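Local coordinates for hydrogenase expression/formation protein (hypb) (Archaeoglobus fulgidus, PDB 2WSM) that probably serves as a nickel- and zinc-binding GTPase in hydrogenase maturation, forming dimers in a GTP-dependent way, at residues N162-A167 / T197-E202; L45-T50 / L113-G118. One frame throughout, in Å; residues are numbered along the deposited sequence.

Contact 1: N162-A167 / T197-E202; sequences NKVALA and TGKGFE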
loop_
_atom_site.group_PDB
_atom_site.type_symbol
_atom_site.label_atom_id
_atom_site.label_comp_id
_atom_site.label_asym_id
_atom_site.label_seq_id
_atom_site.Cartn_x
_atom_site.Cartn_y
_atom_site.Cartn_z
ATOM N N ASN A 162 -17.789 -6.035 7.582
ATOM C CA ASN A 162 -18.177 -7.400 7.288
ATOM C C ASN A 162 -18.181 -8.300 8.513
ATOM O O ASN A 162 -17.504 -8.021 9.507
ATOM C CB ASN A 162 -17.212 -7.976 6.233
ATOM C CG ASN A 162 -17.744 -9.235 5.579
ATOM O OD1 ASN A 162 -18.948 -9.454 5.525
ATOM N ND2 ASN A 162 -16.844 -10.068 5.074
ATOM N N LYS A 163 -18.941 -9.389 8.421
ATOM C CA LYS A 163 -19.044 -10.367 9.496
ATOM C C LYS A 163 -19.440 -9.696 10.810
ATOM O O LYS A 163 -18.928 -10.046 11.874
ATOM C CB LYS A 163 -17.722 -11.134 9.658
ATOM C CG LYS A 163 -17.285 -11.907 8.419
ATOM C CD LYS A 163 -16.007 -12.717 8.664
ATOM C CE LYS A 163 -15.270 -12.992 7.351
ATOM N NZ LYS A 163 -14.315 -14.147 7.415
ATOM N N VAL A 164 -20.353 -8.732 10.736
ATOM C CA VAL A 164 -20.737 -7.969 11.928
ATOM C C VAL A 164 -21.371 -8.822 13.039
ATOM O O VAL A 164 -21.238 -8.501 14.223
ATOM C CB VAL A 164 -21.669 -6.780 11.590
ATOM C CG1 VAL A 164 -21.008 -5.853 10.582
ATOM C CG2 VAL A 164 -23.015 -7.279 11.076
ATOM N N ALA A 165 -22.053 -9.902 12.668
ATOM C CA ALA A 165 -22.674 -10.771 13.670
ATOM C C ALA A 165 -21.639 -11.447 14.573
ATOM O O ALA A 165 -21.997 -12.116 15.540
ATOM C CB ALA A 165 -23.582 -11.811 13.014
ATOM N N LEU A 166 -20.361 -11.272 14.255
ATOM C CA LEU A 166 -19.287 -11.754 15.117
ATOM C C LEU A 166 -18.702 -10.616 15.956
ATOM O O LEU A 166 -17.796 -10.833 16.760
ATOM C CB LEU A 166 -18.179 -12.411 14.290
ATOM C CG LEU A 166 -18.578 -13.647 13.478
ATOM C CD1 LEU A 166 -17.361 -14.280 12.823
ATOM C CD2 LEU A 166 -19.300 -14.659 14.353
ATOM N N ALA A 167 -19.229 -9.407 15.766
ATOM C CA ALA A 167 -18.705 -8.214 16.434
ATOM C C ALA A 167 -18.533 -8.418 17.934
ATOM O O ALA A 167 -17.420 -8.358 18.461
ATOM C CB ALA A 167 -19.606 -7.019 16.176
ATOM N N THR A 197 -26.293 -14.137 8.141
ATOM C CA THR A 197 -27.616 -13.673 8.540
ATOM C C THR A 197 -28.296 -12.865 7.434
ATOM O O THR A 197 -29.443 -12.439 7.583
ATOM C CB THR A 197 -27.545 -12.820 9.822
ATOM O OG1 THR A 197 -26.968 -11.542 9.524
ATOM C CG2 THR A 197 -26.701 -13.515 10.878
ATOM N N GLY A 198 -27.582 -12.653 6.330
ATOM C CA GLY A 198 -28.122 -11.924 5.195
ATOM C C GLY A 198 -28.100 -10.414 5.360
ATOM O O GLY A 198 -28.479 -9.672 4.456
ATOM N N LYS A 199 -27.657 -9.954 6.523
ATOM C CA LYS A 199 -27.628 -8.528 6.821
ATOM C C LYS A 199 -26.781 -7.755 5.797
ATOM O O LYS A 199 -25.632 -8.111 5.535
ATOM C CB LYS A 199 -27.089 -8.316 8.238
ATOM C CG LYS A 199 -27.259 -6.914 8.786
ATOM C CD LYS A 199 -26.805 -6.848 10.245
ATOM C CE LYS A 199 -26.869 -5.425 10.785
ATOM N NZ LYS A 199 -26.250 -5.316 12.141
ATOM N N GLY A 200 -27.369 -6.716 5.208
ATOM C CA GLY A 200 -26.660 -5.830 4.306
ATOM C C GLY A 200 -26.589 -6.290 2.861
ATOM O O GLY A 200 -26.223 -5.508 1.975
ATOM N N PHE A 201 -26.950 -7.547 2.615
ATOM C CA PHE A 201 -26.770 -8.144 1.295
ATOM C C PHE A 201 -27.622 -7.476 0.225
ATOM O O PHE A 201 -27.131 -7.139 -0.856
ATOM C CB PHE A 201 -27.037 -9.652 1.327
ATOM C CG PHE A 201 -26.662 -10.360 0.051
ATOM C CD1 PHE A 201 -25.328 -10.470 -0.333
ATOM C CD2 PHE A 201 -27.636 -10.902 -0.770
ATOM C CE1 PHE A 201 -24.978 -11.116 -1.509
ATOM C CE2 PHE A 201 -27.291 -11.556 -1.952
ATOM C CZ PHE A 201 -25.959 -11.663 -2.321
ATOM N N GLU A 202 -28.899 -7.292 0.530
ATOM C CA GLU A 202 -29.817 -6.644 -0.394
ATOM C C GLU A 202 -29.326 -5.242 -0.713
ATOM O O GLU A 202 -29.411 -4.780 -1.850
ATOM C CB GLU A 202 -31.215 -6.581 0.214
ATOM C CG GLU A 202 -31.735 -7.932 0.689
ATOM C CD GLU A 202 -32.223 -8.821 -0.444
ATOM O OE1 GLU A 202 -31.935 -8.513 -1.627
ATOM O OE2 GLU A 202 -32.899 -9.831 -0.139
#
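V164 and A165 meet K199 and T197 where two loops at the C-terminal ends of neighbouring parallel strands, 158-162 and 189-192, come together. In this P-loop GTPase fold N162 and K163 begin a sequence resembling the NKxD motif, with A165 in place of the aspartate; as in related GTPases, both loops probably lie near the guanine base. The contact across the segments is apolar and small, burying 114 Å² in all. V164 CG2 lies 3.9 Å from K199 CD, the two side chains crossing at about a right angle. K199 gets there as a straight rod: CG is anti to the backbone N (chi1 -168°) and the chain stays extended, which also brings NZ within 3.9 Å of V164 CG2. Beside this pair, A165 CB and T197 CG2 touch methyl to methyl at 4.1 Å. Among the polar links around the contact, T197 N donates to D194 OD1. On one side, A167 N bonds V164 O at 2.7 Å and keeps the short 3-10 turn closed. On the other, F201 N bonds G198 O. A weak bond, 3.5 Å long at 157°, joins K199 N to T197 OG1.

Contact 2: L45-T50 / L113-G118; sequences LLIERT and LIENVG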
loop_
_atom_site.group_PDB
_atom_site.type_symbol
_atom_site.label_atom_id
_atom_site.label_comp_id
_atom_site.label_asym_id
_atom_site.label_seq_id
_atom_site.Cartn_x
_atom_site.Cartn_y
_atom_site.Cartn_z
ATOM N N LEU A 45 -16.227 -14.801 -1.001
ATOM C CA LEU A 45 -17.583 -15.229 -0.678
ATOM C C LEU A 45 -18.605 -14.210 -1.158
ATOM O O LEU A 45 -19.646 -14.576 -1.709
ATOM C CB LEU A 45 -17.746 -15.478 0.822
ATOM C CG LEU A 45 -19.139 -15.926 1.283
ATOM C CD1 LEU A 45 -19.567 -17.184 0.553
ATOM C CD2 LEU A 45 -19.176 -16.155 2.787
ATOM N N LEU A 46 -18.311 -12.928 -0.951
ATOM C CA LEU A 46 -19.205 -11.881 -1.437
ATOM C C LEU A 46 -19.398 -11.987 -2.947
ATOM O O LEU A 46 -20.505 -11.796 -3.455
ATOM C CB LEU A 46 -18.688 -10.491 -1.072
ATOM C CG LEU A 46 -19.568 -9.334 -1.557
ATOM C CD1 LEU A 46 -20.948 -9.384 -0.904
ATOM C CD2 LEU A 46 -18.902 -7.997 -1.295
ATOM N N ILE A 47 -18.322 -12.302 -3.663
ATOM C CA ILE A 47 -18.388 -12.430 -5.114
ATOM C C ILE A 47 -19.238 -13.636 -5.533
ATOM O O ILE A 47 -20.078 -13.536 -6.426
ATOM C CB ILE A 47 -16.983 -12.513 -5.738
ATOM C CG1 ILE A 47 -16.295 -11.147 -5.676
ATOM C CG2 ILE A 47 -17.061 -13.001 -7.191
ATOM C CD1 ILE A 47 -14.818 -11.177 -6.108
ATOM N N GLU A 48 -19.032 -14.767 -4.873
ATOM C CA GLU A 48 -19.840 -15.950 -5.147
ATOM C C GLU A 48 -21.308 -15.668 -4.859
ATOM O O GLU A 48 -22.161 -15.844 -5.728
ATOM C CB GLU A 48 -19.354 -17.135 -4.312
ATOM C CG GLU A 48 -17.895 -17.496 -4.565
ATOM C CD GLU A 48 -17.277 -18.308 -3.441
ATOM O OE1 GLU A 48 -17.775 -18.212 -2.298
ATOM O OE2 GLU A 48 -16.284 -19.027 -3.698
ATOM N N ARG A 49 -21.598 -15.229 -3.635
ATOM C CA ARG A 49 -22.970 -14.923 -3.239
ATOM C C ARG A 49 -23.632 -13.979 -4.240
ATOM O O ARG A 49 -24.803 -14.127 -4.561
ATOM C CB ARG A 49 -23.016 -14.338 -1.823
ATOM C CG ARG A 49 -22.573 -15.305 -0.721
ATOM C CD ARG A 49 -23.596 -16.429 -0.506
ATOM N NE ARG A 49 -24.957 -15.909 -0.542
ATOM C CZ ARG A 49 -25.623 -15.474 0.521
ATOM N NH1 ARG A 49 -25.061 -15.520 1.718
ATOM N NH2 ARG A 49 -26.857 -15.004 0.385
ATOM N N THR A 50 -22.874 -13.016 -4.745
ATOM C CA THR A 50 -23.391 -12.096 -5.751
ATOM C C THR A 50 -23.772 -12.841 -7.025
ATOM O O THR A 50 -24.844 -12.636 -7.592
ATOM C CB THR A 50 -22.340 -11.051 -6.132
ATOM O OG1 THR A 50 -22.007 -10.264 -4.986
ATOM C CG2 THR A 50 -22.855 -10.154 -7.250
ATOM N N LEU A 113 -16.241 -8.282 -11.692
ATOM C CA LEU A 113 -15.809 -8.187 -10.302
ATOM C C LEU A 113 -14.320 -8.499 -10.166
ATOM O O LEU A 113 -13.879 -9.617 -10.432
ATOM C CB LEU A 113 -16.654 -9.110 -9.425
ATOM C CG LEU A 113 -18.142 -8.745 -9.490
ATOM C CD1 LEU A 113 -19.023 -9.767 -8.771
ATOM C CD2 LEU A 113 -18.378 -7.347 -8.951
ATOM N N ILE A 114 -13.548 -7.494 -9.769
ATOM C CA ILE A 114 -12.104 -7.632 -9.673
ATOM C C ILE A 114 -11.631 -7.668 -8.222
ATOM O O ILE A 114 -11.647 -6.656 -7.507
ATOM C CB ILE A 114 -11.375 -6.506 -10.420
ATOM C CG1 ILE A 114 -11.882 -6.408 -11.865
ATOM C CG2 ILE A 114 -9.872 -6.737 -10.386
ATOM C CD1 ILE A 114 -11.125 -5.398 -12.720
ATOM N N GLU A 115 -11.200 -8.849 -7.801
ATOM C CA GLU A 115 -10.701 -9.045 -6.454
ATOM C C GLU A 115 -9.212 -8.715 -6.353
ATOM O O GLU A 115 -8.353 -9.416 -6.899
ATOM C CB GLU A 115 -10.967 -10.484 -6.010
ATOM C CG GLU A 115 -10.481 -10.784 -4.612
ATOM C CD GLU A 115 -10.460 -12.264 -4.325
ATOM O OE1 GLU A 115 -9.482 -12.932 -4.732
ATOM O OE2 GLU A 115 -11.419 -12.759 -3.700
ATOM N N ASN A 116 -8.906 -7.633 -5.653
ATOM C CA ASN A 116 -7.525 -7.225 -5.466
ATOM C C ASN A 116 -6.792 -8.143 -4.483
ATOM O O ASN A 116 -7.411 -8.967 -3.803
ATOM C CB ASN A 116 -7.466 -5.769 -4.990
ATOM C CG ASN A 116 -6.303 -5.003 -5.599
ATOM O OD1 ASN A 116 -5.160 -5.454 -5.571
ATOM N ND2 ASN A 116 -6.597 -3.845 -6.162
ATOM N N VAL A 117 -5.474 -7.983 -4.419
ATOM C CA VAL A 117 -4.611 -8.690 -3.468
ATOM C C VAL A 117 -5.050 -8.435 -2.021
ATOM O O VAL A 117 -5.628 -7.385 -1.711
ATOM C CB VAL A 117 -3.120 -8.256 -3.658
ATOM C CG1 VAL A 117 -2.169 -9.078 -2.779
ATOM C CG2 VAL A 117 -2.722 -8.384 -5.129
ATOM N N GLY A 118 -4.781 -9.398 -1.145
ATOM C CA GLY A 118 -5.108 -9.270 0.268
ATOM C C GLY A 118 -4.158 -8.313 0.976
ATOM O O GLY A 118 -3.174 -8.738 1.580
#
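L113 CD1 sits against two helix methyls, I47 CG2 and T50 CG2, each 4.1 Å away. T50 and L113 meet tip to tip, whereas I47 and L113 lie alongside each other, pointing opposite ways. Further along the strand, I47 CD1 rests 3.9 Å from E115 CB. I47 serves both residues because its branches diverge: CG2 is anti to the backbone N, and CG1, anti to the carbonyl carbon, carries CD1 to E115. In the next shell T50 OG1 donates to L46 O at 2.6 Å, and T50 N reaches the same oxygen from the opposite face of its plane. OG1 is also hydrogen-bonded to W204 NE1, which ties down its rotation. A valine here would remove the hydroxyl and would probably leave W204 NE1 without its acceptor and L46 O with one donor fewer. Beyond the apolar layer, E115 OE2 bonds T44 OG1 and E115 OE1 bonds D66 N, fixing both carboxylate oxygens. The axes of segments 45-50 and 113-118 come within 10.1 Å, nearly antiparallel (169°), as expected of a helix in a beta-alpha-beta crossover: 43-54 links strands 31-37 and 60-64 across 111-118, packing typical of the helix after the P-loop in this nucleotide-binding fold.

Along the chain the contacts come in series: both segments of contact 2 precede those of contact 1. The contact centres are about 16 Å apart, yet they touch, because F201 CZ at the start of helix 201-212 packs 3.5 Å from R49 O on helix 43-54, and the F201 ring forms a cation-pi pair with R49. Both are tied to one parallel sheet: contact 2, centred about 5 Å from the chain's centre, packs a helix on strand 111-118, whereas contact 1, centred about 16 Å from it, joins loops that follow strands 158-162 and 189-192, at a sheet edge. Segment 197-202 thus meets the 162-167 loop through T197 and K199, and helix 43-54 through F201.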